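Local coordinates for prophage MuSo2, 43 kDa tail protein (Shewanella oneidensis, PDB 3CDD) that probably serves as a structural baseplate component of a Mu-like prophage tail, a GpP-family protein that assembles as three copies, at residues C105-P110 / I147-G152; Q117-I122 / A160-Q165; T154-L159 / V168-D173; K297-N302 / R332-S337. All blocks are in the same frame, centred on the assembly; numbering follows the deposited sequence.

Contact 1: residues C105-P110 / I147-G152; sequences CSIDYP and IQIEQG
Ile107 meets Ile149 where two loops of the gp44-like second domain run together, one following helix 100-104 and the other leaving strand 144-148. The two isoleucines cross obliquely and touch through one pair of methyls, Ile107 CD1 and Ile149 CG2, at 3.8 Å. With chi2 at 151°, CD1 of Ile107 lies roughly anti to CA, so the CG1 arm is extended and its end methyl reaches the other loop. Ile149 answers with its short branch: CG2 points away from its backbone N and faces Ile107. The same Ile107 side chain also lies against Pro155 and Leu158 of helix 155-164, while Ile149 leans on Phe114, so the methyl pair bridges the helix and the two-stranded sheet of 113-115 and 144-148. The backbones come closest one residue before Ile107 and three after Ile149, at Ser106 and Gly152, whose CA atoms are 5.5 Å apart. Gly152 has a positive phi of 75°, a conformation that favours glycine, and brings only backbone to the contact. Ser106 OG is 4.1 Å from Gly152 O, too long for a hydrogen bond. Its bond is made elsewhere: Ser106 OG pairs with the backbone N of Ile253 of the second subunit.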
loop_
_atom_site.group_PDB
_atom_site.type_symbol
_atom_site.label_atom_id
_atom_site.label_comp_id
_atom_site.label_asym_id
_atom_site.label_seq_id
_atom_site.Cartn_x
_atom_site.Cartn_y
_atom_site.Cartn_z
ATOM N N CYS A 105 17.511 15.582 4.596
ATOM C CA CYS A 105 18.907 15.541 5.087
ATOM C C CYS A 105 19.039 15.666 6.601
ATOM O O CYS A 105 18.116 16.143 7.267
ATOM C CB CYS A 105 19.721 16.635 4.394
ATOM S SG CYS A 105 19.756 16.518 2.578
ATOM N N SER A 106 20.190 15.243 7.130
ATOM C CA SER A 106 20.465 15.283 8.567
ATOM C C SER A 106 20.952 16.661 8.972
ATOM O O SER A 106 21.485 17.407 8.143
ATOM C CB SER A 106 21.530 14.248 8.952
ATOM O OG SER A 106 21.172 12.944 8.528
ATOM N N ILE A 107 20.738 17.006 10.238
ATOM C CA ILE A 107 21.328 18.205 10.833
ATOM C C ILE A 107 22.758 17.885 11.226
ATOM O O ILE A 107 23.002 16.941 11.981
ATOM C CB ILE A 107 20.595 18.644 12.122
ATOM C CG1 ILE A 107 19.097 18.836 11.862
ATOM C CG2 ILE A 107 21.236 19.922 12.702
ATOM C CD1 ILE A 107 18.203 18.584 13.095
ATOM N N ASP A 108 23.695 18.663 10.699
ATOM C CA ASP A 108 25.080 18.598 11.146
ATOM C C ASP A 108 25.445 19.846 11.960
ATOM O O ASP A 108 26.156 20.732 11.482
ATOM C CB ASP A 108 26.042 18.398 9.974
ATOM C CG ASP A 108 27.456 18.064 10.429
ATOM O OD1 ASP A 108 27.837 18.402 11.582
ATOM O OD2 ASP A 108 28.201 17.460 9.624
ATOM N N TYR A 109 24.947 19.901 13.190
ATOM C CA TYR A 109 25.313 20.953 14.135
ATOM C C TYR A 109 26.111 20.278 15.251
ATOM O O TYR A 109 25.531 19.745 16.200
ATOM C CB TYR A 109 24.059 21.680 14.643
ATOM C CG TYR A 109 24.344 22.903 15.494
ATOM C CD1 TYR A 109 24.882 24.066 14.932
ATOM C CD2 TYR A 109 24.073 22.897 16.869
ATOM C CE1 TYR A 109 25.151 25.192 15.727
ATOM C CE2 TYR A 109 24.323 24.014 17.662
ATOM C CZ TYR A 109 24.867 25.154 17.088
ATOM O OH TYR A 109 25.128 26.250 17.879
ATOM N N PRO A 110 27.458 20.276 15.120
ATOM C CA PRO A 110 28.362 19.447 15.916
ATOM C C PRO A 110 28.212 19.528 17.444
ATOM O O PRO A 110 28.384 18.503 18.118
ATOM C CB PRO A 110 29.757 19.914 15.475
ATOM C CG PRO A 110 29.536 21.181 14.715
ATOM C CD PRO A 110 28.196 21.089 14.134
ATOM N N ILE A 147 17.536 22.247 23.918
ATOM C CA ILE A 147 17.026 21.360 22.868
ATOM C C ILE A 147 18.173 20.491 22.368
ATOM O O ILE A 147 19.193 21.001 21.921
ATOM C CB ILE A 147 16.455 22.174 21.659
ATOM C CG1 ILE A 147 15.275 23.057 22.084
ATOM C CG2 ILE A 147 16.113 21.266 20.439
ATOM C CD1 ILE A 147 14.061 22.305 22.587
ATOM N N GLN A 148 18.007 19.182 22.457
ATOM C CA GLN A 148 18.989 18.272 21.901
ATOM C C GLN A 148 18.544 17.635 20.584
ATOM O O GLN A 148 17.426 17.124 20.469
ATOM C CB GLN A 148 19.350 17.200 22.914
ATOM C CG GLN A 148 20.669 17.474 23.582
ATOM C CD GLN A 148 20.776 16.824 24.940
ATOM O OE1 GLN A 148 19.844 16.877 25.746
ATOM N NE2 GLN A 148 21.920 16.218 25.208
ATOM N N ILE A 149 19.432 17.680 19.593
ATOM C CA ILE A 149 19.190 17.012 18.323
ATOM C C ILE A 149 19.099 15.509 18.551
ATOM O O ILE A 149 20.042 14.902 19.040
ATOM C CB ILE A 149 20.322 17.273 17.298
ATOM C CG1 ILE A 149 20.758 18.747 17.280
ATOM C CG2 ILE A 149 19.930 16.729 15.911
ATOM C CD1 ILE A 149 19.636 19.733 17.109
ATOM N N GLU A 150 17.959 14.916 18.199
ATOM C CA GLU A 150 17.824 13.463 18.219
ATOM C C GLU A 150 18.720 12.867 17.129
ATOM O O GLU A 150 19.113 13.564 16.187
ATOM C CB GLU A 150 16.360 13.048 18.050
ATOM C CG GLU A 150 15.529 13.224 19.323
ATOM C CD GLU A 150 14.059 13.531 19.048
ATOM O OE1 GLU A 150 13.435 12.812 18.230
ATOM O OE2 GLU A 150 13.519 14.486 19.661
ATOM N N GLN A 151 19.062 11.591 17.271
ATOM C CA GLN A 151 19.984 10.936 16.345
ATOM C C GLN A 151 19.409 10.941 14.936
ATOM O O GLN A 151 18.355 10.337 14.693
ATOM C CB GLN A 151 20.232 9.480 16.753
ATOM C CG GLN A 151 21.119 9.246 17.957
ATOM C CD GLN A 151 21.407 7.754 18.179
ATOM O OE1 GLN A 151 21.084 6.909 17.331
ATOM N NE2 GLN A 151 22.014 7.432 19.315
ATOM N N GLY A 152 20.106 11.606 14.013
ATOM C CA GLY A 152 19.742 11.575 12.591
ATOM C C GLY A 152 18.526 12.425 12.254
ATOM O O GLY A 152 18.004 12.374 11.134
#

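Contact 2: residues Q117-I122 / A160-Q165; sequences QTLTQI and ARLAKQ
Leu162 on helix 155-164 packs against Leu119 and Ile122 on helix 119-127, a buried helix-helix contact within the gp44-like second domain. The contact is wholly apolar: no hydrogen bond joins the two segments. Leu162 points its CB toward the partner helix, and that CB is already in contact, 3.6 Å from Leu119 CD1. At this level the two leucines run antiparallel and side by side, the end of Leu119 at the base of Leu162. From CB the chain continues to CG, which chi1 (-60°) places beside the backbone N, and at CG it forks into two methyls with different neighbours. CD2 packs on Ile147 of strand 144-148. CD1 goes to Ile122, whose side chain it crosses at about a right angle. Leu119 sets its other methyl, CD2, on the following residue, 4.0 Å from Ala163 CA. Leu119 is the first residue of its helix, and a capping box secures that end: Gln121 N donates to Thr118 OG1 at 3.2 Å, and Thr118 N donates to Gln121 OE1 at 2.9 Å, in the carbonyl plane and nearly straight (164°). Leu162 CD1 faces two methyls of Ile122 together, at 3.7 Å from Ile122 CD1 and 3.9 Å from Ile122 CG2.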
loop_
_atom_site.group_PDB
_atom_site.type_symbol
_atom_site.label_atom_id
_atom_site.label_comp_id
_atom_site.label_asym_id
_atom_site.label_seq_id
_atom_site.Cartn_x
_atom_site.Cartn_y
_atom_site.Cartn_z
ATOM N N GLN A 117 17.536 29.389 22.889
ATOM C CA GLN A 117 17.283 29.873 21.545
ATOM C C GLN A 117 15.799 29.820 21.247
ATOM O O GLN A 117 15.104 28.881 21.652
ATOM C CB GLN A 117 18.024 29.000 20.522
ATOM C CG GLN A 117 19.543 28.944 20.700
ATOM C CD GLN A 117 20.194 30.298 20.500
ATOM O OE1 GLN A 117 20.149 30.856 19.404
ATOM N NE2 GLN A 117 20.790 30.841 21.557
ATOM N N THR A 118 15.314 30.831 20.534
ATOM C CA THR A 118 13.975 30.768 19.971
ATOM C C THR A 118 13.930 29.811 18.770
ATOM O O THR A 118 14.974 29.384 18.246
ATOM C CB THR A 118 13.464 32.160 19.530
ATOM O OG1 THR A 118 14.299 32.670 18.482
ATOM C CG2 THR A 118 13.456 33.131 20.712
ATOM N N LEU A 119 12.706 29.473 18.356
ATOM C CA LEU A 119 12.470 28.717 17.145
ATOM C C LEU A 119 13.148 29.372 15.948
ATOM O O LEU A 119 13.713 28.679 15.084
ATOM C CB LEU A 119 10.957 28.593 16.892
ATOM C CG LEU A 119 10.456 27.912 15.604
ATOM C CD1 LEU A 119 10.939 26.464 15.515
ATOM C CD2 LEU A 119 8.932 28.000 15.472
ATOM N N THR A 120 13.078 30.698 15.884
ATOM C CA THR A 120 13.639 31.439 14.761
ATOM C C THR A 120 15.169 31.367 14.743
ATOM O O THR A 120 15.767 31.171 13.684
ATOM C CB THR A 120 13.137 32.923 14.703
ATOM O OG1 THR A 120 11.714 32.937 14.550
ATOM C CG2 THR A 120 13.771 33.696 13.514
ATOM N N GLN A 121 15.802 31.512 15.903
ATOM C CA GLN A 121 17.249 31.357 15.954
ATOM C C GLN A 121 17.679 29.941 15.557
ATOM O O GLN A 121 18.642 29.761 14.800
ATOM C CB GLN A 121 17.812 31.733 17.328
ATOM C CG GLN A 121 17.742 33.218 17.639
ATOM C CD GLN A 121 17.891 33.489 19.115
ATOM O OE1 GLN A 121 17.265 32.825 19.944
ATOM N NE2 GLN A 121 18.732 34.463 19.456
ATOM N N ILE A 122 16.967 28.934 16.048
ATOM C CA ILE A 122 17.315 27.562 15.681
ATOM C C ILE A 122 17.155 27.360 14.155
ATOM O O ILE A 122 18.054 26.844 13.494
ATOM C CB ILE A 122 16.553 26.505 16.540
ATOM C CG1 ILE A 122 17.096 26.530 17.975
ATOM C CG2 ILE A 122 16.677 25.105 15.923
ATOM C CD1 ILE A 122 16.147 25.996 19.019
ATOM N N ALA A 160 9.730 21.242 13.161
ATOM C CA ALA A 160 8.316 20.912 13.280
ATOM C C ALA A 160 7.943 20.583 14.733
ATOM O O ALA A 160 6.919 21.056 15.223
ATOM C CB ALA A 160 7.925 19.766 12.312
ATOM N N ARG A 161 8.777 19.816 15.435
ATOM C CA ARG A 161 8.492 19.543 16.851
ATOM C C ARG A 161 8.553 20.803 17.741
ATOM O O ARG A 161 7.679 21.025 18.583
ATOM C CB ARG A 161 9.296 18.367 17.426
ATOM C CG ARG A 161 10.822 18.434 17.361
ATOM C CD ARG A 161 11.390 17.278 18.213
ATOM N NE ARG A 161 12.851 17.140 18.220
ATOM C CZ ARG A 161 13.655 17.642 19.158
ATOM N NH1 ARG A 161 13.155 18.351 20.170
ATOM N NH2 ARG A 161 14.970 17.435 19.094
ATOM N N LEU A 162 9.546 21.646 17.515
ATOM C CA LEU A 162 9.607 22.950 18.181
ATOM C C LEU A 162 8.364 23.809 17.880
ATOM O O LEU A 162 7.758 24.376 18.799
ATOM C CB LEU A 162 10.889 23.694 17.778
ATOM C CG LEU A 162 12.242 23.025 18.092
ATOM C CD1 LEU A 162 13.390 23.911 17.599
ATOM C CD2 LEU A 162 12.427 22.716 19.566
ATOM N N ALA A 163 8.006 23.899 16.593
ATOM C CA ALA A 163 6.833 24.651 16.140
ATOM C C ALA A 163 5.579 24.262 16.928
ATOM O O ALA A 163 4.753 25.112 17.281
ATOM C CB ALA A 163 6.605 24.431 14.641
ATOM N N LYS A 164 5.461 22.968 17.204
ATOM C CA LYS A 164 4.275 22.401 17.820
ATOM C C LYS A 164 4.175 22.837 19.290
ATOM O O LYS A 164 3.087 22.941 19.845
ATOM C CB LYS A 164 4.352 20.878 17.710
ATOM C CG LYS A 164 3.054 20.196 17.392
ATOM C CD LYS A 164 3.197 18.671 17.509
ATOM C CE LYS A 164 2.190 18.101 18.530
ATOM N NZ LYS A 164 2.095 16.604 18.508
ATOM N N GLN A 165 5.322 23.083 19.915
ATOM C CA GLN A 165 5.386 23.557 21.296
ATOM C C GLN A 165 5.219 25.077 21.397
ATOM O O GLN A 165 5.252 25.628 22.496
ATOM C CB GLN A 165 6.723 23.138 21.944
ATOM C CG GLN A 165 6.954 21.635 22.030
ATOM C CD GLN A 165 8.383 21.272 22.393
ATOM O OE1 GLN A 165 9.118 20.703 21.584
ATOM N NE2 GLN A 165 8.786 21.602 23.608
#

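Contact 3: residues T154-L159 / V168-D173; sequences TPHELL and VLLTSD
Helix 155-164 packs on strand 169-172, an outermost strand of a three-stranded mixed sheet in this chain, through Leu170, which meets Leu159 and His156. One methyl does the touching. Leu170 CD1 lies 3.6 Å from Leu159 CB and 3.5 Å from Leu159 C, so it rests on the helix backbone as much as on a side chain. CG of Leu170 stands beside its backbone N and the chain then runs straight on (chi2 177°), which delivers CD1 to the start of the Leu159-Ala160 peptide; Ala160 and Ala163 extend the same helical surface. One turn earlier His156 adds a lighter touch, its CD2 at 4.1 Å from Leu170 CD1, with the methyl set obliquely to the imidazole. The ring gets there because His156 CG is anti to the backbone N (chi1 -177°). Helix and strand both belong to the gp44-like second domain and are consecutive in the chain, with only a short turn between them, and the start of the helix is closed by a capping box. Glu157 N donates to Thr154 OG1 at 3.2 Å, and Thr154 N returns a bond to Glu157 OE1 at 3.1 Å, on the anti side of that oxygen and 24° out of the carboxylate plane. Beyond its CB, Leu159 continues to Ala123 and Val126 of helix 119-127 and to Leu178 of the central strand, so the same residue touches the second helix and the sheet. Thr171, next along the strand, directs its CB away from helix 155-164 and packs on Val179 and Ile301.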
loop_
_atom_site.group_PDB
_atom_site.type_symbol
_atom_site.label_atom_id
_atom_site.label_comp_id
_atom_site.label_asym_id
_atom_site.label_seq_id
_atom_site.Cartn_x
_atom_site.Cartn_y
_atom_site.Cartn_z
ATOM N N THR A 154 16.264 15.329 11.064
ATOM C CA THR A 154 16.401 16.269 9.962
ATOM C C THR A 154 16.023 17.694 10.425
ATOM O O THR A 154 15.291 17.845 11.402
ATOM C CB THR A 154 15.499 15.827 8.778
ATOM O OG1 THR A 154 14.127 15.986 9.148
ATOM C CG2 THR A 154 15.763 14.352 8.431
ATOM N N PRO A 155 16.501 18.743 9.716
ATOM C CA PRO A 155 16.092 20.116 10.029
ATOM C C PRO A 155 14.565 20.300 10.107
ATOM O O PRO A 155 14.069 20.948 11.044
ATOM C CB PRO A 155 16.682 20.920 8.864
ATOM C CG PRO A 155 17.876 20.147 8.471
ATOM C CD PRO A 155 17.456 18.718 8.591
ATOM N N HIS A 156 13.821 19.714 9.166
ATOM C CA HIS A 156 12.347 19.766 9.246
ATOM C C HIS A 156 11.732 19.088 10.478
ATOM O O HIS A 156 10.849 19.664 11.124
ATOM C CB HIS A 156 11.658 19.241 7.979
ATOM C CG HIS A 156 10.169 19.352 8.037
ATOM N ND1 HIS A 156 9.344 18.253 8.126
ATOM C CD2 HIS A 156 9.358 20.437 8.067
ATOM C CE1 HIS A 156 8.086 18.657 8.178
ATOM N NE2 HIS A 156 8.069 19.978 8.140
ATOM N N GLU A 157 12.163 17.875 10.805
ATOM C CA GLU A 157 11.641 17.195 11.992
ATOM C C GLU A 157 11.915 17.958 13.283
ATOM O O GLU A 157 11.060 17.983 14.187
ATOM C CB GLU A 157 12.238 15.801 12.141
ATOM C CG GLU A 157 11.744 14.806 11.159
ATOM C CD GLU A 157 12.571 13.517 11.185
ATOM O OE1 GLU A 157 13.790 13.564 11.495
ATOM O OE2 GLU A 157 11.980 12.449 10.899
ATOM N N LEU A 158 13.096 18.564 13.389
ATOM C CA LEU A 158 13.407 19.373 14.563
ATOM C C LEU A 158 12.535 20.618 14.633
ATOM O O LEU A 158 11.933 20.909 15.668
ATOM C CB LEU A 158 14.875 19.780 14.599
ATOM C CG LEU A 158 15.223 20.832 15.650
ATOM C CD1 LEU A 158 15.096 20.229 17.041
ATOM C CD2 LEU A 158 16.625 21.399 15.422
ATOM N N LEU A 159 12.461 21.346 13.527
ATOM C CA LEU A 159 11.712 22.595 13.496
ATOM C C LEU A 159 10.237 22.346 13.710
ATOM O O LEU A 159 9.569 23.128 14.388
ATOM C CB LEU A 159 11.991 23.374 12.203
ATOM C CG LEU A 159 13.468 23.815 12.099
ATOM C CD1 LEU A 159 13.827 24.467 10.747
ATOM C CD2 LEU A 159 13.868 24.732 13.282
ATOM N N VAL A 168 2.769 27.312 16.333
ATOM C CA VAL A 168 2.984 27.929 15.025
ATOM C C VAL A 168 3.117 26.858 13.932
ATOM O O VAL A 168 3.224 25.663 14.222
ATOM C CB VAL A 168 4.167 28.967 15.011
ATOM C CG1 VAL A 168 4.002 30.003 16.135
ATOM C CG2 VAL A 168 5.536 28.302 15.087
ATOM N N LEU A 169 3.050 27.301 12.683
ATOM C CA LEU A 169 3.139 26.420 11.518
ATOM C C LEU A 169 4.393 26.693 10.703
ATOM O O LEU A 169 4.823 27.844 10.597
ATOM C CB LEU A 169 1.937 26.653 10.595
ATOM C CG LEU A 169 0.514 26.637 11.138
ATOM C CD1 LEU A 169 -0.443 26.969 9.995
ATOM C CD2 LEU A 169 0.209 25.272 11.731
ATOM N N LEU A 170 4.942 25.638 10.100
ATOM C CA LEU A 170 6.033 25.749 9.120
ATOM C C LEU A 170 5.507 25.546 7.701
ATOM O O LEU A 170 4.737 24.626 7.445
ATOM C CB LEU A 170 7.122 24.720 9.392
ATOM C CG LEU A 170 7.605 24.539 10.837
ATOM C CD1 LEU A 170 8.615 23.429 10.818
ATOM C CD2 LEU A 170 8.228 25.838 11.415
ATOM N N THR A 171 5.873 26.438 6.788
ATOM C CA THR A 171 5.539 26.234 5.363
ATOM C C THR A 171 6.678 26.793 4.486
ATOM O O THR A 171 7.804 26.942 4.956
ATOM C CB THR A 171 4.090 26.757 5.019
ATOM O OG1 THR A 171 3.769 26.501 3.643
ATOM C CG2 THR A 171 3.950 28.221 5.308
ATOM N N SER A 172 6.415 27.067 3.219
ATOM C CA SER A 172 7.430 27.682 2.385
ATOM C C SER A 172 6.750 28.727 1.505
ATOM O O SER A 172 5.517 28.758 1.413
ATOM C CB SER A 172 8.182 26.621 1.566
ATOM O OG SER A 172 7.321 25.913 0.684
ATOM N N ASP A 173 7.528 29.585 0.862
ATOM C CA ASP A 173 6.930 30.571 -0.042
ATOM C C ASP A 173 7.288 30.207 -1.473
ATOM O O ASP A 173 7.945 29.191 -1.688
ATOM C CB ASP A 173 7.352 31.996 0.350
ATOM C CG ASP A 173 8.861 32.219 0.257
ATOM O OD1 ASP A 173 9.562 31.452 -0.453
ATOM O OD2 ASP A 173 9.347 33.184 0.881
#

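Contact 4: residues K297-N302 / R332-S337; sequences KLWNIN and RLAVIS
Ala334 and Ile336, two residues apart on strand 331-339, both direct their side chains toward Trp299 in the loop before strand 304-309. Both segments belong to the GpP fourth domain. The segment begins at Arg332, whose guanidinium turns elsewhere and forms a salt bridge with Glu327. Ala334 is the first to touch: its CB lies 3.9 Å from Trp299 CD1, on the five-membered ring, and approaches obliquely. Val335 takes no part across the contact; by strand alternation its side chain lies on the other face, on Thr286. Ile336 makes the larger contact. Its CG1 lies beside the backbone N (chi1 -58°), which directs the CD1 arm to the indole at about a right angle. CD1 sits over one face, 3.7 Å from the centroid of the Trp299 six-membered ring and only 8° off its normal, a well-centred CH-pi contact, and is 3.8 Å from both Trp299 CE2 and Trp299 CD2. Val287, shared by all three residues, and Ile323, which touches Trp299, continue the buried apolar surroundings. With no hydrogen bond between the segments and all three residues buried, the contact rests on apolar burial and the CH-pi approach.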
loop_
_atom_site.group_PDB
_atom_site.type_symbol
_atom_site.label_atom_id
_atom_site.label_comp_id
_atom_site.label_asym_id
_atom_site.label_seq_id
_atom_site.Cartn_x
_atom_site.Cartn_y
_atom_site.Cartn_z
ATOM N N LYS A 297 -4.055 38.052 -8.855
ATOM C CA LYS A 297 -3.011 37.417 -8.076
ATOM C C LYS A 297 -3.183 35.915 -8.148
ATOM O O LYS A 297 -4.299 35.408 -8.272
ATOM C CB LYS A 297 -3.016 37.911 -6.620
ATOM C CG LYS A 297 -2.834 39.438 -6.463
ATOM C CD LYS A 297 -1.363 39.845 -6.423
ATOM C CE LYS A 297 -1.178 41.348 -6.216
ATOM N NZ LYS A 297 -0.850 42.082 -7.471
ATOM N N LEU A 298 -2.060 35.199 -8.121
ATOM C CA LEU A 298 -2.074 33.750 -8.011
ATOM C C LEU A 298 -2.862 33.334 -6.772
ATOM O O LEU A 298 -2.751 33.986 -5.736
ATOM C CB LEU A 298 -0.638 33.225 -7.910
ATOM C CG LEU A 298 0.230 33.318 -9.178
ATOM C CD1 LEU A 298 1.668 32.796 -8.943
ATOM C CD2 LEU A 298 -0.430 32.645 -10.415
ATOM N N TRP A 299 -3.661 32.267 -6.874
ATOM C CA TRP A 299 -4.248 31.640 -5.689
ATOM C C TRP A 299 -3.128 31.292 -4.728
ATOM O O TRP A 299 -2.089 30.801 -5.156
ATOM C CB TRP A 299 -4.973 30.344 -6.053
ATOM C CG TRP A 299 -6.239 30.579 -6.797
ATOM C CD1 TRP A 299 -6.439 30.465 -8.154
ATOM C CD2 TRP A 299 -7.498 30.948 -6.232
ATOM N NE1 TRP A 299 -7.751 30.716 -8.452
ATOM C CE2 TRP A 299 -8.423 31.025 -7.295
ATOM C CE3 TRP A 299 -7.944 31.197 -4.918
ATOM C CZ2 TRP A 299 -9.764 31.387 -7.093
ATOM C CZ3 TRP A 299 -9.268 31.556 -4.717
ATOM C CH2 TRP A 299 -10.170 31.629 -5.795
ATOM N N ASN A 300 -3.358 31.499 -3.430
ATOM C CA ASN A 300 -2.271 31.436 -2.442
ATOM C C ASN A 300 -2.706 30.649 -1.226
ATOM O O ASN A 300 -3.821 30.806 -0.786
ATOM C CB ASN A 300 -1.869 32.860 -2.042
ATOM C CG ASN A 300 -0.549 32.924 -1.275
ATOM O OD1 ASN A 300 0.191 31.930 -1.150
ATOM N ND2 ASN A 300 -0.246 34.100 -0.768
ATOM N N ILE A 301 -1.830 29.782 -0.707
ATOM C CA ILE A 301 -2.136 29.020 0.502
ATOM C C ILE A 301 -2.186 29.965 1.695
ATOM O O ILE A 301 -1.634 31.057 1.649
ATOM C CB ILE A 301 -1.115 27.870 0.815
ATOM C CG1 ILE A 301 0.334 28.397 0.869
ATOM C CG2 ILE A 301 -1.290 26.681 -0.162
ATOM C CD1 ILE A 301 1.390 27.296 1.180
ATOM N N ASN A 302 -2.846 29.528 2.765
ATOM C CA ASN A 302 -2.948 30.316 3.999
ATOM C C ASN A 302 -3.554 31.684 3.736
ATOM O O ASN A 302 -3.050 32.713 4.205
ATOM C CB ASN A 302 -1.591 30.431 4.698
ATOM C CG ASN A 302 -1.724 30.728 6.173
ATOM O OD1 ASN A 302 -2.787 30.491 6.767
ATOM N ND2 ASN A 302 -0.648 31.257 6.785
ATOM N N ARG A 332 -5.887 25.572 -18.183
ATOM C CA ARG A 332 -5.345 25.814 -16.859
ATOM C C ARG A 332 -6.421 25.729 -15.808
ATOM O O ARG A 332 -7.494 26.330 -15.956
ATOM C CB ARG A 332 -4.776 27.214 -16.777
ATOM C CG ARG A 332 -3.349 27.288 -17.070
ATOM C CD ARG A 332 -3.072 28.594 -17.729
ATOM N NE ARG A 332 -2.013 28.447 -18.711
ATOM C CZ ARG A 332 -1.252 29.436 -19.132
ATOM N NH1 ARG A 332 -1.416 30.657 -18.635
ATOM N NH2 ARG A 332 -0.319 29.186 -20.039
ATOM N N LEU A 333 -6.118 25.016 -14.730
ATOM C CA LEU A 333 -7.056 24.830 -13.640
ATOM C C LEU A 333 -6.316 24.991 -12.329
ATOM O O LEU A 333 -5.109 24.846 -12.275
ATOM C CB LEU A 333 -7.654 23.428 -13.713
ATOM C CG LEU A 333 -8.562 23.026 -14.866
ATOM C CD1 LEU A 333 -8.944 21.561 -14.673
ATOM C CD2 LEU A 333 -9.786 23.898 -14.866
ATOM N N ALA A 334 -7.037 25.328 -11.277
ATOM C CA ALA A 334 -6.472 25.302 -9.933
ATOM C C ALA A 334 -7.442 24.551 -9.055
ATOM O O ALA A 334 -8.661 24.790 -9.081
ATOM C CB ALA A 334 -6.201 26.729 -9.382
ATOM N N VAL A 335 -6.916 23.611 -8.294
ATOM C CA VAL A 335 -7.749 22.928 -7.354
ATOM C C VAL A 335 -7.419 23.427 -5.954
ATOM O O VAL A 335 -6.320 23.241 -5.474
ATOM C CB VAL A 335 -7.575 21.407 -7.438
ATOM C CG1 VAL A 335 -8.523 20.747 -6.473
ATOM C CG2 VAL A 335 -7.817 20.911 -8.881
ATOM N N ILE A 336 -8.406 24.044 -5.310
ATOM C CA ILE A 336 -8.215 24.696 -4.019
ATOM C C ILE A 336 -8.842 23.795 -2.945
ATOM O O ILE A 336 -10.038 23.549 -2.979
ATOM C CB ILE A 336 -8.858 26.083 -4.046
ATOM C CG1 ILE A 336 -8.241 26.919 -5.180
ATOM C CG2 ILE A 336 -8.736 26.819 -2.711
ATOM C CD1 ILE A 336 -9.344 27.605 -5.926
ATOM N N SER A 337 -7.990 23.259 -2.069
ATOM C CA SER A 337 -8.393 22.474 -0.906
ATOM C C SER A 337 -8.595 23.409 0.292
ATOM O O SER A 337 -7.648 24.097 0.705
ATOM C CB SER A 337 -7.281 21.485 -0.583
ATOM O OG SER A 337 -7.617 20.623 0.485
#

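Contacts 1, 2 and 3 all fall in the gp44-like second-domain region and share elements: contacts 2 and 3 both use helix 155-164, with centres 9 Å apart, while contact 1 touches that helix through Ile107. Contact 2 is fully buried and contact 3 partly so, a helix pair and a helix-strand pair joined mainly by aliphatic groups, with one imidazole in contact 3. Contact 1 is partly buried and lies further out, where Ser106 also bonds to another subunit. Contact 4, buried in the GpP fourth-domain region, replaces aliphatic pairs with an aromatic face. Its centre is about 35 Å from that of contact 1, yet it meets contact 3 through Ile301 against Thr171.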